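PDB 1R9D: glycerol dehydratase from Clostridium butyricum, which probably dehydrates glycerol to 3-hydroxypropionaldehyde by glycyl-radical chemistry, without the vitamin B12 cofactor used by the other class of glycerol dehydratases. Local coordinates for residues A[7-11]-A[12-16]; A[115-118]-A[119-122]; A[450-453]-A[454-457]. All blocks are in the same frame, centred on the assembly; numbering follows the deposited sequence.

In the fold
The three contacts follow one another along the chain, each within a single run of residues, and all lie within the pyruvate formate lyase-like family region. Contact 1 forms the start of helix 11-22, contact 2 sits on helix 113-125, and contact 3 turns from strand 449-452 into helix 453-461. Their centres are 39 to 46 Å apart and none touches another; contacts 1 and 3 lie on opposite sides of the chain's centre. They are thus separate local elements: two shape helices toward the outside of the protein, while contact 3 shapes a buried strand-to-helix turn of a mixed sheet, its F451 side chain about 12 Å from bound glycerol.

Contact 1: residues A[7-11]-A[12-16]; sequences STQTE and RINIL
Q9 and N14 join through their amides where the chain enters a helix: Q9 NE2 donates to N14 OD1 over 2.8 Å. The bond is nearly straight, at 178°, and uses a lone pair in the carbonyl plane of N14, while the two amide planes stand almost perpendicular. Q9 reaches N14 because its chain bends at chi2 (-72°). The other end of the N14 amide is used too: ND2 donates to E11 OE1 at 3.2 Å, meeting the oxygen from above the carboxylate plane, and also gives a hydrogen to a water that itself donates to Q9 O. An amide, donor and acceptor at once, suits this place.

Among backbone bonds, I15 N to E11 O, 3.0 Å, is a regular helical link, whereas those from I13 N and N14 N to T10 O are weak, as the first turn is just forming.

In apolar contact, I13 CB lies 3.9 Å from Q9 CG. Separately, I15 CG1 lies against a carboxylate oxygen, 3.3 Å from E11 OE2.

T10 takes the N-cap position, where a threonine hydroxyl suits because OG1 hydrogen-bonds to E309, which also forms a salt bridge with R12 NE; R12 NH2 pairs with E241. I13 and L16 rest on helix 304-317, and Q9 and I13 touch helix 357-369, so the start of helix 11-22 lies against both.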
loop_
_atom_site.group_PDB
_atom_site.type_symbol
_atom_site.label_atom_id
_atom_site.label_comp_id
_atom_site.label_asym_id
_atom_site.label_seq_id
_atom_site.Cartn_x
_atom_site.Cartn_y
_atom_site.Cartn_z
ATOM N N SER A 7 -33.233 -27.294 34.357
ATOM C CA SER A 7 -32.465 -28.283 35.104
ATOM C C SER A 7 -31.323 -27.616 35.864
ATOM O O SER A 7 -31.005 -26.449 35.629
ATOM C CB SER A 7 -31.910 -29.340 34.146
ATOM O OG SER A 7 -31.098 -28.746 33.149
ATOM N N THR A 8 -30.708 -28.363 36.780
ATOM C CA THR A 8 -29.606 -27.846 37.582
ATOM C C THR A 8 -28.250 -28.227 36.988
ATOM O O THR A 8 -28.026 -29.380 36.613
ATOM C CB THR A 8 -29.682 -28.374 39.034
ATOM O OG1 THR A 8 -30.910 -27.939 39.635
ATOM C CG2 THR A 8 -28.512 -27.853 39.861
ATOM N N GLN A 9 -27.356 -27.244 36.910
ATOM C CA GLN A 9 -26.018 -27.439 36.362
ATOM C C GLN A 9 -25.119 -28.177 37.352
ATOM O O GLN A 9 -25.377 -28.169 38.553
ATOM C CB GLN A 9 -25.388 -26.085 36.012
ATOM C CG GLN A 9 -25.038 -25.195 37.203
ATOM C CD GLN A 9 -26.254 -24.593 37.885
ATOM O OE1 GLN A 9 -27.383 -24.762 37.431
ATOM N NE2 GLN A 9 -26.022 -23.879 38.979
ATOM N N THR A 10 -24.062 -28.805 36.840
ATOM C CA THR A 10 -23.124 -29.548 37.681
ATOM C C THR A 10 -22.311 -28.617 38.573
ATOM O O THR A 10 -22.169 -27.427 38.289
ATOM C CB THR A 10 -22.122 -30.372 36.838
ATOM O OG1 THR A 10 -21.286 -29.485 36.086
ATOM C CG2 THR A 10 -22.853 -31.299 35.888
ATOM N N GLU A 11 -21.769 -29.167 39.655
ATOM C CA GLU A 11 -20.960 -28.385 40.576
ATOM C C GLU A 11 -19.769 -27.778 39.835
ATOM O O GLU A 11 -19.299 -26.697 40.183
ATOM C CB GLU A 11 -20.474 -29.271 41.729
ATOM C CG GLU A 11 -19.574 -28.568 42.729
ATOM C CD GLU A 11 -20.110 -27.216 43.160
ATOM O OE1 GLU A 11 -21.337 -27.091 43.362
ATOM O OE2 GLU A 11 -19.298 -26.276 43.309
ATOM N N ARG A 12 -19.291 -28.478 38.812
ATOM C CA ARG A 12 -18.163 -27.998 38.018
ATOM C C ARG A 12 -18.475 -26.612 37.463
ATOM O O ARG A 12 -17.647 -25.707 37.515
ATOM C CB ARG A 12 -17.879 -28.943 36.848
ATOM C CG ARG A 12 -16.648 -28.545 36.034
ATOM C CD ARG A 12 -16.653 -29.175 34.650
ATOM N NE ARG A 12 -16.727 -30.633 34.689
ATOM C CZ ARG A 12 -15.730 -31.430 35.068
ATOM N NH1 ARG A 12 -14.568 -30.914 35.446
ATOM N NH2 ARG A 12 -15.897 -32.747 35.058
ATOM N N ILE A 13 -19.680 -26.456 36.928
ATOM C CA ILE A 13 -20.087 -25.175 36.360
ATOM C C ILE A 13 -20.079 -24.076 37.419
ATOM O O ILE A 13 -19.653 -22.953 37.153
ATOM C CB ILE A 13 -21.486 -25.283 35.716
ATOM C CG1 ILE A 13 -21.474 -26.390 34.659
ATOM C CG2 ILE A 13 -21.886 -23.953 35.093
ATOM C CD1 ILE A 13 -20.331 -26.278 33.650
ATOM N N ASN A 14 -20.533 -24.394 38.628
ATOM C CA ASN A 14 -20.538 -23.394 39.689
ATOM C C ASN A 14 -19.113 -22.965 40.029
ATOM O O ASN A 14 -18.857 -21.792 40.307
ATOM C CB ASN A 14 -21.230 -23.933 40.946
ATOM C CG ASN A 14 -22.686 -24.280 40.702
ATOM O OD1 ASN A 14 -23.396 -23.566 39.992
ATOM N ND2 ASN A 14 -23.144 -25.374 41.299
ATOM N N ILE A 15 -18.185 -23.917 40.006
ATOM C CA ILE A 15 -16.788 -23.625 40.306
ATOM C C ILE A 15 -16.159 -22.745 39.224
ATOM O O ILE A 15 -15.460 -21.778 39.527
ATOM C CB ILE A 15 -15.965 -24.925 40.439
ATOM C CG1 ILE A 15 -16.457 -25.722 41.650
ATOM C CG2 ILE A 15 -14.480 -24.594 40.587
ATOM C CD1 ILE A 15 -15.826 -27.087 41.785
ATOM N N LEU A 16 -16.411 -23.085 37.964
ATOM C CA LEU A 16 -15.862 -22.320 36.850
ATOM C C LEU A 16 -16.465 -20.917 36.816
ATOM O O LEU A 16 -15.763 -19.942 36.553
ATOM C CB LEU A 16 -16.124 -23.051 35.532
ATOM C CG LEU A 16 -15.424 -24.406 35.398
ATOM C CD1 LEU A 16 -15.945 -25.141 34.185
ATOM C CD2 LEU A 16 -13.919 -24.198 35.299
HETATM O O HOH W 1 -25.203 -27.146 40.949
#

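Contact 2: residues A[115-118]-A[119-122]; sequences SKEK and LKDV
E117 and K120 form an i to i+3 salt bridge on helix 113-125, an amphipathic helix whose charged face carries this pair while L119 and V122 lie on its buried side. The lysine can be followed outward. CB sits 3.3 Å from E117 O, the same carbonyl that accepts a hydrogen bond from K120 N, and CG stays close to that oxygen. CD then passes E117 OE2 at 3.3 Å, CE comes beside OE1, and NZ ends 2.7 Å from E117 OE1, on the syn side and 24° out of the carboxylate plane. The lysine is extended beyond CG, whereas the glutamate leaves its backbone with CG anti to N (chi1 -177°) and bends at chi2 (55°), bringing its carboxylate across to the lysine. The two chains therefore cross at a slant, the methylenes of K120 running past the carboxylate before the charges meet. Long, flexible residues of opposite charge suit this exposed face.

The backbone supplies the frame. L119 N donates to S115 O, and K120 N donates to E117 O, an i to i+3 bond suggesting a locally tightened turn. On the buried side, L119 touches A32 of helix 30-40, and V122 packs on I33 and T36 of the same helix, where branched aliphatic side chains fit. K116 NZ makes salt bridges to D99 and E113, and D121 OD2 makes one to K40.

A water bridges the turn: it donates to E117 O, 2.8 Å away, and accepts from D121 N at 2.9 Å.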
loop_
_atom_site.group_PDB
_atom_site.type_symbol
_atom_site.label_atom_id
_atom_site.label_comp_id
_atom_site.label_asym_id
_atom_site.label_seq_id
_atom_site.Cartn_x
_atom_site.Cartn_y
_atom_site.Cartn_z
ATOM N N SER A 115 4.280 -4.469 34.489
ATOM C CA SER A 115 3.646 -4.264 33.192
ATOM C C SER A 115 3.813 -2.827 32.710
ATOM O O SER A 115 4.087 -2.593 31.533
ATOM C CB SER A 115 2.162 -4.623 33.265
ATOM O OG SER A 115 1.996 -6.025 33.384
ATOM N N LYS A 116 3.645 -1.868 33.614
ATOM C CA LYS A 116 3.799 -0.461 33.254
ATOM C C LYS A 116 5.206 -0.228 32.718
ATOM O O LYS A 116 5.406 0.471 31.720
ATOM C CB LYS A 116 3.586 0.438 34.472
ATOM C CG LYS A 116 2.172 0.451 35.037
ATOM C CD LYS A 116 2.101 1.423 36.211
ATOM C CE LYS A 116 0.729 1.449 36.860
ATOM N NZ LYS A 116 0.702 2.364 38.042
ATOM N N GLU A 117 6.179 -0.824 33.397
ATOM C CA GLU A 117 7.577 -0.686 33.020
ATOM C C GLU A 117 7.861 -1.288 31.648
ATOM O O GLU A 117 8.484 -0.650 30.802
ATOM C CB GLU A 117 8.461 -1.355 34.077
ATOM C CG GLU A 117 9.954 -1.212 33.831
ATOM C CD GLU A 117 10.385 0.233 33.670
ATOM O OE1 GLU A 117 9.989 1.074 34.508
ATOM O OE2 GLU A 117 11.129 0.528 32.708
ATOM N N LYS A 118 7.399 -2.516 31.431
ATOM C CA LYS A 118 7.627 -3.194 30.162
ATOM C C LYS A 118 6.914 -2.543 28.984
ATOM O O LYS A 118 7.366 -2.662 27.843
ATOM C CB LYS A 118 7.224 -4.665 30.265
ATOM C CG LYS A 118 8.149 -5.482 31.160
ATOM C CD LYS A 118 7.788 -6.955 31.156
ATOM C CE LYS A 118 8.770 -7.754 32.004
ATOM N NZ LYS A 118 8.478 -9.216 31.988
ATOM N N LEU A 119 5.809 -1.853 29.249
ATOM C CA LEU A 119 5.078 -1.195 28.172
ATOM C C LEU A 119 5.803 0.041 27.646
ATOM O O LEU A 119 5.523 0.502 26.545
ATOM C CB LEU A 119 3.670 -0.806 28.635
ATOM C CG LEU A 119 2.697 -1.962 28.860
ATOM C CD1 LEU A 119 1.383 -1.417 29.400
ATOM C CD2 LEU A 119 2.466 -2.703 27.546
ATOM N N LYS A 120 6.738 0.580 28.426
ATOM C CA LYS A 120 7.471 1.765 27.991
ATOM C C LYS A 120 8.066 1.589 26.595
ATOM O O LYS A 120 7.903 2.453 25.732
ATOM C CB LYS A 120 8.584 2.106 28.984
ATOM C CG LYS A 120 8.083 2.617 30.322
ATOM C CD LYS A 120 9.238 2.866 31.284
ATOM C CE LYS A 120 8.736 3.396 32.621
ATOM N NZ LYS A 120 9.847 3.614 33.592
ATOM N N ASP A 121 8.753 0.473 26.372
ATOM C CA ASP A 121 9.359 0.213 25.069
ATOM C C ASP A 121 8.295 0.049 23.981
ATOM O O ASP A 121 8.522 0.394 22.820
ATOM C CB ASP A 121 10.219 -1.049 25.116
ATOM C CG ASP A 121 10.957 -1.292 23.814
ATOM O OD1 ASP A 121 11.833 -0.471 23.468
ATOM O OD2 ASP A 121 10.661 -2.294 23.131
ATOM N N VAL A 122 7.143 -0.492 24.361
ATOM C CA VAL A 122 6.053 -0.696 23.415
ATOM C C VAL A 122 5.583 0.657 22.884
ATOM O O VAL A 122 5.477 0.854 21.675
ATOM C CB VAL A 122 4.867 -1.432 24.083
ATOM C CG1 VAL A 122 3.722 -1.590 23.089
ATOM C CG2 VAL A 122 5.320 -2.796 24.577
HETATM O O HOH W 2 10.116 -0.976 28.536
#

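Contact 3: residues A[450-453]-A[454-457]; sequences FFNL and ARIV
The side chains of F451 and I456 cross at about a right angle, with I456 CG1 3.5 Å from F451 CE2 and I456 CD1 3.7 Å from F451 CZ. Toward the ring itself, the isoleucine carbons approach obliquely. A flat aromatic and a branched aliphatic chain suit this buried setting, where F451 also touches M495, F498 and M502 of helix 484-516 and meets the ring of Y620.

N452 is turned the other way. With CG anti to the backbone N (chi1 -169°), its carboxamide leans over the first turn of helix 453-461 and caps it: R455 N donates to N452 OD1 over 3.1 Å, arriving from well above the carbonyl plane. R455 N also makes a weaker bond to N452 O. An asparagine at the N-cap suits the place, since its short side chain reaches the amide of R455. Beside it, R455 CG lies 3.2 Å from N452 ND2, and the amide and guanidinium planes are turned 64° apart. The arginine bends at chi2 and chi3, and its NE and NH2 bond to the carbonyls of D150 and C149 while NH1 pairs with D466.

The chemistry divides by side: apolar packing of F451 and I456 joins strand to helix, while capping supplies a partner for a buried backbone amide, and N452 ND2 is itself satisfied by T652, which probably holds the carboxamide in position.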
loop_
_atom_site.group_PDB
_atom_site.type_symbol
_atom_site.label_atom_id
_atom_site.label_comp_id
_atom_site.label_asym_id
_atom_site.label_seq_id
_atom_site.Cartn_x
_atom_site.Cartn_y
_atom_site.Cartn_z
ATOM N N PHE A 450 -21.070 6.166 16.046
ATOM C CA PHE A 450 -22.295 6.525 16.763
ATOM C C PHE A 450 -22.511 7.987 16.386
ATOM O O PHE A 450 -21.571 8.788 16.411
ATOM C CB PHE A 450 -22.145 6.390 18.284
ATOM C CG PHE A 450 -22.185 4.971 18.778
ATOM C CD1 PHE A 450 -21.041 4.371 19.286
ATOM C CD2 PHE A 450 -23.369 4.240 18.743
ATOM C CE1 PHE A 450 -21.074 3.058 19.758
ATOM C CE2 PHE A 450 -23.415 2.930 19.209
ATOM C CZ PHE A 450 -22.262 2.337 19.719
ATOM N N PHE A 451 -23.747 8.325 16.037
ATOM C CA PHE A 451 -24.105 9.673 15.596
ATOM C C PHE A 451 -25.217 10.227 16.489
ATOM O O PHE A 451 -26.245 9.584 16.668
ATOM C CB PHE A 451 -24.582 9.590 14.143
ATOM C CG PHE A 451 -24.810 10.918 13.489
ATOM C CD1 PHE A 451 -23.812 11.508 12.719
ATOM C CD2 PHE A 451 -26.040 11.560 13.605
ATOM C CE1 PHE A 451 -24.034 12.718 12.066
ATOM C CE2 PHE A 451 -26.276 12.774 12.956
ATOM C CZ PHE A 451 -25.274 13.354 12.184
ATOM N N ASN A 452 -25.000 11.415 17.045
ATOM C CA ASN A 452 -25.973 12.042 17.944
ATOM C C ASN A 452 -27.047 12.820 17.186
ATOM O O ASN A 452 -26.829 13.959 16.777
ATOM C CB ASN A 452 -25.250 12.986 18.914
ATOM C CG ASN A 452 -26.149 13.469 20.036
ATOM O OD1 ASN A 452 -27.365 13.588 19.868
ATOM N ND2 ASN A 452 -25.552 13.765 21.190
ATOM N N LEU A 453 -28.210 12.201 17.007
ATOM C CA LEU A 453 -29.316 12.838 16.299
ATOM C C LEU A 453 -29.833 14.082 17.021
ATOM O O LEU A 453 -30.246 15.051 16.380
ATOM C CB LEU A 453 -30.461 11.845 16.121
ATOM C CG LEU A 453 -30.176 10.571 15.325
ATOM C CD1 LEU A 453 -31.359 9.623 15.487
ATOM C CD2 LEU A 453 -29.929 10.905 13.855
ATOM N N ALA A 454 -29.810 14.055 18.351
ATOM C CA ALA A 454 -30.290 15.189 19.140
ATOM C C ALA A 454 -29.463 16.455 18.908
ATOM O O ALA A 454 -29.993 17.568 18.929
ATOM C CB ALA A 454 -30.295 14.826 20.626
ATOM N N ARG A 455 -28.162 16.289 18.689
ATOM C CA ARG A 455 -27.290 17.432 18.443
ATOM C C ARG A 455 -27.656 18.126 17.141
ATOM O O ARG A 455 -27.465 19.330 17.003
ATOM C CB ARG A 455 -25.829 16.981 18.401
ATOM C CG ARG A 455 -25.266 16.640 19.771
ATOM C CD ARG A 455 -24.842 17.907 20.501
ATOM N NE ARG A 455 -23.636 18.464 19.897
ATOM C CZ ARG A 455 -23.216 19.714 20.061
ATOM N NH1 ARG A 455 -23.907 20.554 20.815
ATOM N NH2 ARG A 455 -22.103 20.124 19.465
ATOM N N ILE A 456 -28.175 17.366 16.177
ATOM C CA ILE A 456 -28.562 17.951 14.897
ATOM C C ILE A 456 -29.763 18.882 15.112
ATOM O O ILE A 456 -29.882 19.919 14.457
ATOM C CB ILE A 456 -28.910 16.848 13.857
ATOM C CG1 ILE A 456 -27.678 15.971 13.601
ATOM C CG2 ILE A 456 -29.375 17.480 12.547
ATOM C CD1 ILE A 456 -26.458 16.734 13.075
ATOM N N VAL A 457 -30.649 18.521 16.036
ATOM C CA VAL A 457 -31.803 19.374 16.320
ATOM C C VAL A 457 -31.297 20.662 16.970
ATOM O O VAL A 457 -31.737 21.753 16.625
ATOM C CB VAL A 457 -32.804 18.688 17.277
ATOM C CG1 VAL A 457 -33.876 19.685 17.705
ATOM C CG2 VAL A 457 -33.455 17.494 16.587
#